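Long-range contacts in chitinase (Thermococcus chitonophagus, PDB 5XSW), which probably cleaves chitin internally as an endochitinase and here holds N-acetylglucosamine sugars in a pocket of its helical domain: residues A179-P184 and G216-K221; L192-E197 and S292-A297; A208-E213 and D247-V252. One frame throughout, in Å; residues are numbered along the deposited sequence.

Contact 1: A179-P184 and G216-K221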
ATOM      1  N   ALA A 179      28.075   7.984 -16.414  1.00 28.61           N
ATOM      2  CA  ALA A 179      27.642   6.603 -16.230  1.00 26.48           C
ATOM      3  C   ALA A 179      27.537   5.915 -17.597  1.00 26.04           C
ATOM      4  O   ALA A 179      27.643   6.559 -18.624  1.00 30.07           O
ATOM      5  CB  ALA A 179      26.274   6.563 -15.486  1.00 25.34           C
ATOM      6  N   ARG A 180      27.321   4.608 -17.579  1.00 24.49           N
ATOM      7  CA  ARG A 180      27.011   3.866 -18.802  1.00 26.67           C
ATOM      8  C   ARG A 180      25.895   2.904 -18.524  1.00 21.83           C
ATOM      9  O   ARG A 180      25.954   2.153 -17.547  1.00 25.94           O
ATOM     10  CB  ARG A 180      28.269   3.122 -19.269  1.00 25.45           C
ATOM     11  CG  ARG A 180      28.056   2.083 -20.368  1.00 25.51           C
ATOM     12  CD  ARG A 180      29.443   1.345 -20.658  1.00 25.52           C
ATOM     13  NE  ARG A 180      29.200   0.298 -21.662  1.00 29.34           N
ATOM     14  CZ  ARG A 180      30.145  -0.221 -22.434  1.00 31.22           C
ATOM     15  NH1 ARG A 180      31.403   0.191 -22.318  1.00 26.25           N
ATOM     16  NH2 ARG A 180      29.806  -1.143 -23.317  1.00 28.99           N
ATOM     17  N   MET A 181      24.875   2.896 -19.368  1.00 22.60           N
ATOM     18  CA  MET A 181      23.749   1.968 -19.149  1.00 23.13           C
ATOM     19  C   MET A 181      24.171   0.543 -19.468  1.00 28.36           C
ATOM     20  O   MET A 181      24.960   0.329 -20.403  1.00 26.88           O
ATOM     21  CB  MET A 181      22.556   2.392 -20.030  1.00 25.52           C
ATOM     22  CG  MET A 181      22.162   3.864 -19.828  1.00 27.14           C
ATOM     23  SD  MET A 181      21.766   4.283 -18.060  1.00 24.75           S
ATOM     24  CE  MET A 181      20.333   3.239 -17.740  1.00 21.17           C
ATOM     25  N   TRP A 182      23.666  -0.424 -18.710  1.00 23.48           N
ATOM     26  CA  TRP A 182      23.957  -1.839 -18.981  1.00 25.56           C
ATOM     27  C   TRP A 182      22.793  -2.662 -18.475  1.00 26.51           C
ATOM     28  O   TRP A 182      22.020  -2.247 -17.580  1.00 23.39           O
ATOM     29  CB  TRP A 182      25.306  -2.308 -18.344  1.00 25.14           C
ATOM     30  CG  TRP A 182      25.187  -2.833 -16.945  1.00 26.78           C
ATOM     31  CD1 TRP A 182      24.664  -2.150 -15.860  1.00 34.86           C
ATOM     32  CD2 TRP A 182      25.608  -4.094 -16.455  1.00 23.42           C
ATOM     33  NE1 TRP A 182      24.746  -2.927 -14.732  1.00 27.52           N
ATOM     34  CE2 TRP A 182      25.335  -4.119 -15.066  1.00 23.41           C
ATOM     35  CE3 TRP A 182      26.221  -5.226 -17.052  1.00 29.37           C
ATOM     36  CZ2 TRP A 182      25.610  -5.227 -14.268  1.00 23.75           C
ATOM     37  CZ3 TRP A 182      26.482  -6.341 -16.241  1.00 28.79           C
ATOM     38  CH2 TRP A 182      26.174  -6.329 -14.874  1.00 29.64           C
ATOM     39  N   VAL A 183      22.625  -3.809 -19.099  1.00 23.42           N
ATOM     40  CA  VAL A 183      21.566  -4.730 -18.773  1.00 23.67           C
ATOM     41  C   VAL A 183      22.208  -5.846 -17.938  1.00 29.28           C
ATOM     42  O   VAL A 183      23.049  -6.588 -18.464  1.00 27.25           O
ATOM     43  CB  VAL A 183      20.925  -5.312 -20.057  1.00 24.17           C
ATOM     44  CG1 VAL A 183      20.012  -6.487 -19.683  1.00 24.78           C
ATOM     45  CG2 VAL A 183      20.143  -4.169 -20.846  1.00 19.10           C
ATOM     46  N   PRO A 184      21.835  -5.980 -16.643  1.00 28.23           N
ATOM     47  CA  PRO A 184      22.549  -6.972 -15.803  1.00 28.31           C
ATOM     48  C   PRO A 184      22.485  -8.421 -16.288  1.00 28.74           C
ATOM     49  O   PRO A 184      23.454  -9.144 -16.141  1.00 27.04           O
ATOM     50  CB  PRO A 184      21.820  -6.857 -14.433  1.00 26.60           C
ATOM     51  CG  PRO A 184      21.389  -5.381 -14.400  1.00 27.98           C
ATOM     52  CD  PRO A 184      20.946  -5.106 -15.841  1.00 24.70           C
ATOM     53  N   GLY A 216      20.435   0.232 -10.783  1.00 22.79           N
ATOM     54  CA  GLY A 216      20.206  -1.180 -11.136  1.00 20.58           C
ATOM     55  C   GLY A 216      20.771  -1.508 -12.517  1.00 22.97           C
ATOM     56  O   GLY A 216      21.209  -2.623 -12.784  1.00 25.69           O
ATOM     57  N   THR A 217      20.855  -0.491 -13.366  1.00 22.11           N
ATOM     58  CA  THR A 217      21.035  -0.659 -14.817  1.00 23.11           C
ATOM     59  C   THR A 217      22.075   0.306 -15.344  1.00 24.75           C
ATOM     60  O   THR A 217      22.046   0.661 -16.499  1.00 22.58           O
ATOM     61  CB  THR A 217      19.694  -0.383 -15.541  1.00 19.72           C
ATOM     62  OG1 THR A 217      19.198   0.879 -15.025  1.00 21.48           O
ATOM     63  CG2 THR A 217      18.681  -1.461 -15.184  1.00 20.68           C
ATOM     64  N   ALA A 218      22.994   0.741 -14.489  1.00 22.02           N
ATOM     65  CA  ALA A 218      24.040   1.619 -14.948  1.00 23.56           C
ATOM     66  C   ALA A 218      25.301   1.340 -14.154  1.00 25.33           C
ATOM     67  O   ALA A 218      25.239   0.954 -12.984  1.00 21.94           O
ATOM     68  CB  ALA A 218      23.637   3.078 -14.810  1.00 23.29           C
ATOM     69  N   VAL A 219      26.456   1.544 -14.795  1.00 24.95           N
ATOM     70  CA  VAL A 219      27.735   1.381 -14.089  1.00 23.46           C
ATOM     71  C   VAL A 219      28.464   2.699 -14.275  1.00 21.89           C
ATOM     72  O   VAL A 219      28.007   3.516 -15.046  1.00 25.50           O
ATOM     73  CB  VAL A 219      28.580   0.195 -14.642  1.00 23.98           C
ATOM     74  CG1 VAL A 219      27.889  -1.150 -14.307  1.00 24.71           C
ATOM     75  CG2 VAL A 219      28.795   0.368 -16.185  1.00 27.21           C
ATOM     76  N   THR A 220      29.619   2.882 -13.615  1.00 22.44           N
ATOM     77  CA  THR A 220      30.326   4.158 -13.741  1.00 25.09           C
ATOM     78  C   THR A 220      31.837   3.922 -13.566  1.00 24.46           C
ATOM     79  O   THR A 220      32.259   2.980 -12.889  1.00 24.33           O
ATOM     80  CB  THR A 220      29.808   5.222 -12.670  1.00 28.16           C
ATOM     81  OG1 THR A 220      30.551   6.433 -12.800  1.00 29.54           O
ATOM     82  CG2 THR A 220      29.970   4.690 -11.242  1.00 26.13           C
ATOM     83  N   LYS A 221      32.640   4.775 -14.193  1.00 25.62           N
ATOM     84  CA  LYS A 221      34.086   4.808 -13.899  1.00 29.27           C
ATOM     85  C   LYS A 221      34.446   5.773 -12.793  1.00 34.83           C
ATOM     86  O   LYS A 221      35.597   5.902 -12.461  1.00 38.30           O
ATOM     87  CB  LYS A 221      34.885   5.193 -15.136  1.00 33.66           C
ATOM     88  CG  LYS A 221      34.611   4.345 -16.330  1.00 33.28           C
ATOM     89  CD  LYS A 221      35.621   4.637 -17.413  1.00 44.37           C
ATOM     90  CE  LYS A 221      35.743   3.496 -18.419  1.00 56.70           C
ATOM     91  NZ  LYS A 221      36.068   4.038 -19.781  1.00 58.88           N
TER
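Trp182 and Val219 meet because of their first torsions: CG of Trp182 lies between its own backbone N and carbonyl carbon (chi1 89°), which swings the indole back over the partner strand, while Val219 holds CG1 anti to its carbonyl carbon (chi1 -68°), against one face of the ring. There Val219 CG1 sits 3.8 Å from the centroid of the five-membered ring of Trp182, in a CH-pi contact, and Pro184 CA covers the opposite face toward the rim. At the edge, in the ring plane, lies Ala218 N, 3.6 Å from Trp182 CD1. The chains pair as antiparallel strands 179-181 and 218-219, the second and third strands of a small three-stranded sheet. Arg180 and Val219 form a hydrogen-bonded pair, with Arg180 N to Val219 O at 2.8 Å and Val219 N to Arg180 O at 2.9 Å. The next pair, Met181 with Ala218, is non-hydrogen-bonded. Beyond it, Trp182 N donates a hydrogen bond to Thr217 O at 2.9 Å with a nearly straight N-H (168°), although the donor stands well above the carbonyl plane. On the face of Met181 and Ala218, the bent thioether chain lays SD 3.9 Å from Ala218 CB and brings CE close to Thr217 O; this side packs on helix 203-214 through Ala211. The Val219 face is covered by Tyr237 and Trp239 of strand 235-239, and Trp239 meets the Trp182 indole edge-to-face.

Contact 2: L192-E197 and S292-A297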
ATOM      1  N   LEU A 192      11.786  -6.897 -19.071  1.00 19.01           N
ATOM      2  CA  LEU A 192      11.571  -5.577 -19.688  1.00 22.74           C
ATOM      3  C   LEU A 192      10.729  -5.781 -20.969  1.00 23.96           C
ATOM      4  O   LEU A 192       9.917  -4.963 -21.308  1.00 22.14           O
ATOM      5  CB  LEU A 192      12.899  -4.894 -20.071  1.00 22.87           C
ATOM      6  CG  LEU A 192      13.813  -4.335 -18.942  1.00 22.36           C
ATOM      7  CD1 LEU A 192      15.179  -3.875 -19.477  1.00 20.57           C
ATOM      8  CD2 LEU A 192      13.049  -3.241 -18.122  1.00 21.13           C
ATOM      9  N   ALA A 193      11.018  -6.851 -21.714  1.00 23.32           N
ATOM     10  CA  ALA A 193      10.389  -7.017 -23.035  1.00 22.74           C
ATOM     11  C   ALA A 193       8.927  -7.313 -22.813  1.00 24.55           C
ATOM     12  O   ALA A 193       8.064  -6.890 -23.589  1.00 23.47           O
ATOM     13  CB  ALA A 193      11.077  -8.166 -23.855  1.00 18.91           C
ATOM     14  N   LEU A 194       8.624  -8.062 -21.757  1.00 23.21           N
ATOM     15  CA  LEU A 194       7.240  -8.405 -21.510  1.00 20.52           C
ATOM     16  C   LEU A 194       6.513  -7.149 -21.006  1.00 24.62           C
ATOM     17  O   LEU A 194       5.351  -6.945 -21.357  1.00 23.06           O
ATOM     18  CB  LEU A 194       7.086  -9.556 -20.480  1.00 22.07           C
ATOM     19  CG  LEU A 194       5.636  -9.892 -20.061  1.00 25.56           C
ATOM     20  CD1 LEU A 194       4.794 -10.230 -21.341  1.00 24.08           C
ATOM     21  CD2 LEU A 194       5.567 -11.070 -19.064  1.00 24.60           C
ATOM     22  N   ALA A 195       7.164  -6.334 -20.176  1.00 21.84           N
ATOM     23  CA  ALA A 195       6.525  -5.082 -19.746  1.00 20.37           C
ATOM     24  C   ALA A 195       6.167  -4.210 -20.968  1.00 23.76           C
ATOM     25  O   ALA A 195       5.149  -3.558 -21.003  1.00 23.18           O
ATOM     26  CB  ALA A 195       7.479  -4.270 -18.780  1.00 22.03           C
ATOM     27  N   TYR A 196       7.088  -4.168 -21.922  1.00 20.40           N
ATOM     28  CA  TYR A 196       6.918  -3.411 -23.178  1.00 19.29           C
ATOM     29  C   TYR A 196       5.727  -3.959 -23.968  1.00 21.88           C
ATOM     30  O   TYR A 196       4.805  -3.261 -24.270  1.00 23.42           O
ATOM     31  CB  TYR A 196       8.206  -3.556 -23.990  1.00 24.33           C
ATOM     32  CG  TYR A 196       8.271  -2.844 -25.333  1.00 26.83           C
ATOM     33  CD1 TYR A 196       7.546  -1.681 -25.584  1.00 26.09           C
ATOM     34  CD2 TYR A 196       9.119  -3.331 -26.344  1.00 31.30           C
ATOM     35  CE1 TYR A 196       7.664  -1.015 -26.823  1.00 24.16           C
ATOM     36  CE2 TYR A 196       9.219  -2.690 -27.572  1.00 29.61           C
ATOM     37  CZ  TYR A 196       8.482  -1.550 -27.809  1.00 28.52           C
ATOM     38  OH  TYR A 196       8.615  -0.906 -29.030  1.00 29.15           O
ATOM     39  N   GLU A 197       5.744  -5.245 -24.276  1.00 23.31           N
ATOM     40  CA  GLU A 197       4.695  -5.813 -25.128  1.00 24.61           C
ATOM     41  C   GLU A 197       3.342  -5.855 -24.421  1.00 27.44           C
ATOM     42  O   GLU A 197       2.278  -5.609 -25.016  1.00 24.35           O
ATOM     43  CB  GLU A 197       5.130  -7.241 -25.639  1.00 21.00           C
ATOM     44  CG  GLU A 197       4.129  -7.851 -26.691  1.00 27.68           C
ATOM     45  CD  GLU A 197       4.022  -7.015 -27.992  1.00 31.21           C
ATOM     46  OE1 GLU A 197       4.984  -6.266 -28.373  1.00 30.05           O
ATOM     47  OE2 GLU A 197       2.977  -7.139 -28.661  1.00 38.08           O
ATOM     48  N   SER A 292      10.475  -8.203 -11.207  1.00 21.28           N
ATOM     49  CA  SER A 292      10.520  -6.829 -10.699  1.00 20.57           C
ATOM     50  C   SER A 292      10.265  -5.756 -11.810  1.00 18.84           C
ATOM     51  O   SER A 292       9.574  -4.793 -11.547  1.00 18.97           O
ATOM     52  CB  SER A 292      11.832  -6.513  -9.955  1.00 18.35           C
ATOM     53  OG  SER A 292      13.031  -6.547 -10.716  1.00 22.18           O
ATOM     54  N   PRO A 293      10.804  -5.928 -13.032  1.00 22.08           N
ATOM     55  CA  PRO A 293      10.406  -4.918 -14.035  1.00 20.14           C
ATOM     56  C   PRO A 293       8.917  -4.981 -14.412  1.00 18.72           C
ATOM     57  O   PRO A 293       8.315  -3.939 -14.693  1.00 22.89           O
ATOM     58  CB  PRO A 293      11.337  -5.236 -15.251  1.00 20.58           C
ATOM     59  CG  PRO A 293      11.713  -6.727 -15.033  1.00 21.76           C
ATOM     60  CD  PRO A 293      11.897  -6.786 -13.520  1.00 20.17           C
ATOM     61  N   ILE A 294       8.299  -6.144 -14.345  1.00 18.83           N
ATOM     62  CA  ILE A 294       6.851  -6.208 -14.574  1.00 19.95           C
ATOM     63  C   ILE A 294       6.070  -5.524 -13.441  1.00 25.96           C
ATOM     64  O   ILE A 294       5.118  -4.748 -13.680  1.00 20.69           O
ATOM     65  CB  ILE A 294       6.435  -7.690 -14.755  1.00 22.80           C
ATOM     66  CG1 ILE A 294       7.045  -8.176 -16.089  1.00 24.08           C
ATOM     67  CG2 ILE A 294       4.891  -7.821 -14.774  1.00 24.90           C
ATOM     68  CD1 ILE A 294       7.307  -9.718 -16.071  1.00 26.84           C
ATOM     69  N   VAL A 295       6.498  -5.740 -12.195  1.00 21.48           N
ATOM     70  CA  VAL A 295       5.868  -5.028 -11.060  1.00 20.63           C
ATOM     71  C   VAL A 295       6.010  -3.497 -11.216  1.00 18.57           C
ATOM     72  O   VAL A 295       5.060  -2.789 -11.034  1.00 18.50           O
ATOM     73  CB  VAL A 295       6.484  -5.486  -9.694  1.00 24.08           C
ATOM     74  CG1 VAL A 295       5.919  -4.657  -8.504  1.00 23.48           C
ATOM     75  CG2 VAL A 295       6.186  -6.978  -9.516  1.00 21.50           C
ATOM     76  N   ALA A 296       7.203  -3.024 -11.512  1.00 18.71           N
ATOM     77  CA  ALA A 296       7.404  -1.602 -11.715  1.00 19.67           C
ATOM     78  C   ALA A 296       6.498  -1.057 -12.836  1.00 22.42           C
ATOM     79  O   ALA A 296       5.879   0.002 -12.667  1.00 19.50           O
ATOM     80  CB  ALA A 296       8.892  -1.285 -12.034  1.00 18.79           C
ATOM     81  N   ALA A 297       6.413  -1.801 -13.942  1.00 22.12           N
ATOM     82  CA  ALA A 297       5.519  -1.412 -15.074  1.00 21.63           C
ATOM     83  C   ALA A 297       4.046  -1.341 -14.627  1.00 23.30           C
ATOM     84  O   ALA A 297       3.347  -0.434 -14.964  1.00 22.63           O
ATOM     85  CB  ALA A 297       5.685  -2.412 -16.215  1.00 19.33           C
TER
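Ala195 and Ala297 point their methyl groups at each other, CB to CB 3.6 Å, at one corner of a contact made mainly by three apolar side-chain pairs. Leu192 and Pro293 cross at about a right angle. The CB of Leu192 leads away from the other helix, but its CD2 branch turns back to touch Pro293 CB at 3.9 Å. The pyrrolidine ring also brings its CG near the backbone N of Leu192, so the proline packs against main chain as well as side chain. Leu194 and Ile294 instead approach obliquely, methyl to methyl, with Leu194 CD2 3.7 Å from Ile294 CD1. Here Leu194 places CG anti to its backbone N (chi1 174°), and Ile294 extends CG1 and CD1 toward the leucine. No hydrogen bond joins the two segments. Their axes approach to 8.4 Å, close enough for alanine to face alanine, and helix 288-311 is kinked at Pro293, whose N makes no bond to the preceding turn. Leu206 of helix 203-214 adds to the packing on Leu192 and Ala195. The nearly parallel course, with a crossing angle of -30°, is that of close-packed helices in the buried interior of the mainly helical domain, here joining helix 186-199 to helix 288-311.

Contact 3: A208-E213 and D247-V252. With NAG (2-acetamido-2-deoxy-beta-D-glucopyranose), chain C; NDG (2-acetamido-2-deoxy-alpha-D-glucopyranose), chain B; GOL (glycerol), chain I.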
ATOM      1  N   ALA A 208      16.071   3.666 -17.196  1.00 20.41           N
ATOM      2  CA  ALA A 208      16.407   4.948 -16.632  1.00 21.16           C
ATOM      3  C   ALA A 208      15.928   4.990 -15.176  1.00 21.88           C
ATOM      4  O   ALA A 208      16.619   5.525 -14.302  1.00 20.58           O
ATOM      5  CB  ALA A 208      15.701   6.090 -17.423  1.00 18.87           C
ATOM      6  N   LEU A 209      14.735   4.437 -14.959  1.00 18.30           N
ATOM      7  CA  LEU A 209      14.115   4.504 -13.647  1.00 20.24           C
ATOM      8  C   LEU A 209      14.980   3.672 -12.669  1.00 21.84           C
ATOM      9  O   LEU A 209      15.311   4.132 -11.583  1.00 20.48           O
ATOM     10  CB  LEU A 209      12.687   3.963 -13.692  1.00 20.02           C
ATOM     11  CG  LEU A 209      11.945   4.010 -12.306  1.00 19.36           C
ATOM     12  CD1 LEU A 209      11.868   5.450 -11.686  1.00 21.11           C
ATOM     13  CD2 LEU A 209      10.544   3.431 -12.464  1.00 18.81           C
ATOM     14  N   ALA A 210      15.375   2.458 -13.069  1.00 19.65           N
ATOM     15  CA  ALA A 210      16.181   1.624 -12.159  1.00 21.84           C
ATOM     16  C   ALA A 210      17.539   2.282 -11.881  1.00 22.07           C
ATOM     17  O   ALA A 210      18.119   2.109 -10.789  1.00 22.95           O
ATOM     18  CB  ALA A 210      16.388   0.203 -12.743  1.00 18.75           C
ATOM     19  N   ALA A 211      18.097   2.983 -12.879  1.00 19.92           N
ATOM     20  CA  ALA A 211      19.413   3.579 -12.702  1.00 20.73           C
ATOM     21  C   ALA A 211      19.349   4.684 -11.592  1.00 22.95           C
ATOM     22  O   ALA A 211      20.204   4.767 -10.679  1.00 23.78           O
ATOM     23  CB  ALA A 211      19.910   4.160 -14.042  1.00 20.81           C
ATOM     24  N   LYS A 212      18.316   5.521 -11.684  1.00 20.94           N
ATOM     25  CA  LYS A 212      18.095   6.592 -10.691  1.00 19.87           C
ATOM     26  C   LYS A 212      17.807   5.984  -9.319  1.00 20.51           C
ATOM     27  O   LYS A 212      18.407   6.411  -8.300  1.00 23.68           O
ATOM     28  CB  LYS A 212      16.936   7.516 -11.143  1.00 20.31           C
ATOM     29  CG  LYS A 212      16.513   8.532 -10.058  1.00 23.02           C
ATOM     30  CD  LYS A 212      17.711   9.439  -9.678  1.00 24.99           C
ATOM     31  CE  LYS A 212      17.593   9.901  -8.232  1.00 28.40           C
ATOM     32  NZ  LYS A 212      18.745  10.671  -7.729  1.00 23.28           N
ATOM     33  N   GLU A 213      16.914   5.006  -9.269  1.00 20.36           N
ATOM     34  CA  GLU A 213      16.444   4.464  -7.969  1.00 21.34           C
ATOM     35  C   GLU A 213      17.516   3.719  -7.205  1.00 24.68           C
ATOM     36  O   GLU A 213      17.570   3.816  -5.965  1.00 23.49           O
ATOM     37  CB  GLU A 213      15.266   3.512  -8.166  1.00 18.51           C
ATOM     38  CG  GLU A 213      13.971   4.285  -8.573  1.00 20.25           C
ATOM     39  CD  GLU A 213      13.389   5.131  -7.455  1.00 27.96           C
ATOM     40  OE1 GLU A 213      12.366   5.804  -7.757  1.00 24.01           O
ATOM     41  OE2 GLU A 213      13.885   5.058  -6.279  1.00 23.30           O
ATOM     42  N   ASP A 247      13.712  -3.637  -1.530  1.00 20.21           N
ATOM     43  CA  ASP A 247      12.810  -2.962  -2.517  1.00 21.79           C
ATOM     44  C   ASP A 247      13.371  -3.062  -3.958  1.00 25.08           C
ATOM     45  O   ASP A 247      12.748  -2.539  -4.872  1.00 19.90           O
ATOM     46  CB  ASP A 247      12.588  -1.483  -2.136  1.00 16.58           C
ATOM     47  CG  ASP A 247      11.912  -1.345  -0.743  1.00 22.16           C
ATOM     48  OD1 ASP A 247      11.274  -2.289  -0.291  1.00 24.19           O
ATOM     49  OD2 ASP A 247      12.027  -0.289  -0.144  1.00 21.77           O
ATOM     50  N   GLY A 248      14.531  -3.701  -4.152  1.00 20.26           N
ATOM     51  CA  GLY A 248      14.961  -4.044  -5.520  1.00 20.33           C
ATOM     52  C   GLY A 248      15.546  -2.868  -6.257  1.00 20.89           C
ATOM     53  O   GLY A 248      15.758  -1.792  -5.692  1.00 22.35           O
ATOM     54  N   ILE A 249      15.784  -3.040  -7.553  1.00 20.46           N
ATOM     55  CA  ILE A 249      16.463  -1.980  -8.288  1.00 19.15           C
ATOM     56  C   ILE A 249      15.491  -0.861  -8.669  1.00 17.55           C
ATOM     57  O   ILE A 249      15.940   0.204  -8.989  1.00 21.09           O
ATOM     58  CB  ILE A 249      17.140  -2.516  -9.552  1.00 17.71           C
ATOM     59  CG1 ILE A 249      16.141  -3.222 -10.491  1.00 19.08           C
ATOM     60  CG2 ILE A 249      18.269  -3.586  -9.181  1.00 21.57           C
ATOM     61  CD1 ILE A 249      16.806  -3.603 -11.902  1.00 20.33           C
ATOM     62  N   PHE A 250      14.194  -1.119  -8.625  1.00 20.26           N
ATOM     63  CA  PHE A 250      13.150  -0.060  -8.865  1.00 20.44           C
ATOM     64  C   PHE A 250      12.667   0.632  -7.601  1.00 20.67           C
ATOM     65  O   PHE A 250      11.888   1.584  -7.675  1.00 20.88           O
ATOM     66  CB  PHE A 250      11.941  -0.726  -9.547  1.00 21.06           C
ATOM     67  CG  PHE A 250      12.297  -1.236 -10.934  1.00 21.42           C
ATOM     68  CD1 PHE A 250      12.485  -0.306 -11.979  1.00 21.02           C
ATOM     69  CD2 PHE A 250      12.546  -2.604 -11.138  1.00 19.20           C
ATOM     70  CE1 PHE A 250      12.835  -0.753 -13.285  1.00 22.00           C
ATOM     71  CE2 PHE A 250      12.919  -3.101 -12.447  1.00 21.18           C
ATOM     72  CZ  PHE A 250      13.033  -2.169 -13.508  1.00 20.16           C
ATOM     73  N   GLN A 251      13.076   0.095  -6.435  1.00 23.06           N
ATOM     74  CA  GLN A 251      12.706   0.681  -5.100  1.00 21.06           C
ATOM     75  C   GLN A 251      11.222   0.768  -4.946  1.00 23.09           C
ATOM     76  O   GLN A 251      10.665   1.791  -4.550  1.00 25.24           O
ATOM     77  CB  GLN A 251      13.371   2.056  -4.892  1.00 20.41           C
ATOM     78  CG  GLN A 251      14.939   1.903  -4.901  1.00 20.88           C
ATOM     79  CD  GLN A 251      15.439   1.369  -3.513  1.00 24.89           C
ATOM     80  OE1 GLN A 251      15.425   2.129  -2.538  1.00 25.20           O
ATOM     81  NE2 GLN A 251      15.795   0.074  -3.419  1.00 22.12           N
ATOM     82  N   VAL A 252      10.557  -0.317  -5.295  1.00 23.45           N
ATOM     83  CA  VAL A 252       9.128  -0.425  -5.048  1.00 20.21           C
ATOM     84  C   VAL A 252       8.947  -0.846  -3.550  1.00 23.00           C
ATOM     85  O   VAL A 252       9.409  -1.918  -3.179  1.00 22.71           O
ATOM     86  CB  VAL A 252       8.451  -1.499  -5.945  1.00 24.16           C
ATOM     87  CG1 VAL A 252       6.955  -1.662  -5.511  1.00 23.19           C
ATOM     88  CG2 VAL A 252       8.559  -1.107  -7.472  1.00 21.29           C
TER
HETATM   89  C1  NAG C   2      17.688   6.769  -4.239  1.00 24.68           C
HETATM   90  C2  NAG C   2      17.047   5.816  -3.302  1.00 23.24           C
HETATM   91  C3  NAG C   2      15.571   5.638  -3.619  1.00 25.02           C
HETATM   92  C4  NAG C   2      14.839   6.944  -3.717  1.00 24.99           C
HETATM   93  C5  NAG C   2      15.528   7.798  -4.702  1.00 22.54           C
HETATM   94  C6  NAG C   2      14.836   9.134  -4.737  1.00 25.90           C
HETATM   95  C7  NAG C   2      18.262   3.854  -2.258  1.00 30.55           C
HETATM   96  C8  NAG C   2      18.949   2.475  -2.444  1.00 26.08           C
HETATM   97  N2  NAG C   2      17.750   4.518  -3.389  1.00 22.52           N
HETATM   98  O3  NAG C   2      14.901   4.808  -2.647  1.00 24.07           O
HETATM   99  O4  NAG C   2      13.521   6.750  -4.273  1.00 24.83           O
HETATM  100  O5  NAG C   2      16.928   8.028  -4.316  1.00 22.93           O
HETATM  101  O6  NAG C   2      15.664   9.886  -5.616  1.00 31.11           O
HETATM  102  O7  NAG C   2      18.115   4.399  -1.158  1.00 29.95           O
HETATM  103  C1  NDG B   1      22.481   9.126  -4.629  1.00 31.31           C
HETATM  104  C2  NDG B   1      21.187   9.861  -4.956  1.00 31.54           C
HETATM  105  C3  NDG B   1      19.982   9.185  -4.390  1.00 26.99           C
HETATM  106  C4  NDG B   1      19.899   7.696  -4.671  1.00 25.19           C
HETATM  107  C5  NDG B   1      21.211   7.009  -4.276  1.00 26.23           C
HETATM  108  C6  NDG B   1      21.294   5.588  -4.811  1.00 27.03           C
HETATM  109  C7  NDG B   1      21.316  12.337  -5.285  1.00 32.71           C
HETATM  110  C8  NDG B   1      21.369  13.797  -4.710  1.00 28.05           C
HETATM  111  O5  NDG B   1      22.350   7.663  -4.883  1.00 28.90           O
HETATM  112  O3  NDG B   1      18.825   9.846  -4.962  1.00 27.01           O
HETATM  113  O4  NDG B   1      18.980   7.092  -3.761  1.00 26.22           O
HETATM  114  O6  NDG B   1      22.457   4.928  -4.292  1.00 27.95           O
HETATM  115  O7  NDG B   1      21.237  12.115  -6.479  1.00 27.68           O
HETATM  116  N2  NDG B   1      21.298  11.208  -4.408  1.00 28.01           N
HETATM  117  O1  NDG B   1      22.752   9.228  -3.296  1.00 37.53           O
HETATM  118  C1  GOL I 905       9.024   6.291  -3.536  0.90 40.66           C
HETATM  119  O1  GOL I 905       7.815   5.612  -3.764  0.90 45.67           O
HETATM  120  C2  GOL I 905      10.068   5.293  -3.941  0.90 42.11           C
HETATM  121  O2  GOL I 905       9.794   4.022  -3.345  0.90 37.69           O
HETATM  122  C3  GOL I 905      10.316   5.319  -5.441  0.90 28.70           C
HETATM  123  O3  GOL I 905      10.841   6.567  -5.896  0.90 23.54           O
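Glu213 and Gln251 touch without bonding to each other, although both hold the same sugar: Glu213 OE2 lies 3.3 Å from Gln251 CB. Glu213 sets CG anti to its carbonyl carbon (chi1 -71°) and bends again at chi2 (-70°), which brings the carboxylate to Gln251 CB and the sugar. Glu213 OE2 accepts a bond from O4 of the N-acetylglucosamine at 2.6 Å, while OE1 is bonded to both His374 and a glycerol, probably from the crystallisation liquor. The backbone O of Glu213 takes the sugar amide N2 at 2.7 Å, so one residue grips the sugar at two points. Gln251 adds a third in this glycan pocket, its OE1 accepting from the sugar O3 at 2.7 Å. An almost straight bond (174°) from Gln251 NE2 to Gly248 O, in the plane of both amide and carbonyl, fixes the rotation of the group. The same sugar is hydrogen-bonded to Arg338 of the second subunit. NZ of Lys212 donates a hydrogen bond to O3 of the neighbouring alpha-anomer N-acetylglucosamine, 2.9 Å. Farther from the sugars the contact is apolar: Ala210 CB sits off-centre and oblique to the Phe250 ring, 3.7 Å from Phe250 CE1, and meets Ile249 CD1. Helix 203-214 here joins the loop between strand 235-239 and helix 254-263; Phe250 packs on Pro293 and Ala296 of helix 288-311, while Tyr336 of helix 327-338 touches Glu213 and bonds to Phe250 O.

In the fold
All three contacts belong to the helical domain that follows the N-terminal beta-rich part of the chain. Their first segments come in the order 179-184, 192-197 and 208-213, along strand 179-181, helix 186-199 and helix 203-214; the partners follow in another order: 216-221 (contact 1), 247-252 (contact 3), 292-297 (contact 2). Contact 3 lies between the others, its centre 12 Å from contact 1 and 13 Å from contact 2, whose own centres are 19 Å apart. It touches both: Gly216 and Thr217 pack on helix 203-214, while Phe250 rests on Pro293 and Ala296. Contact 3, which supplies three residues of the glycan pocket, thus bridges the small sheet and the buried helix pair.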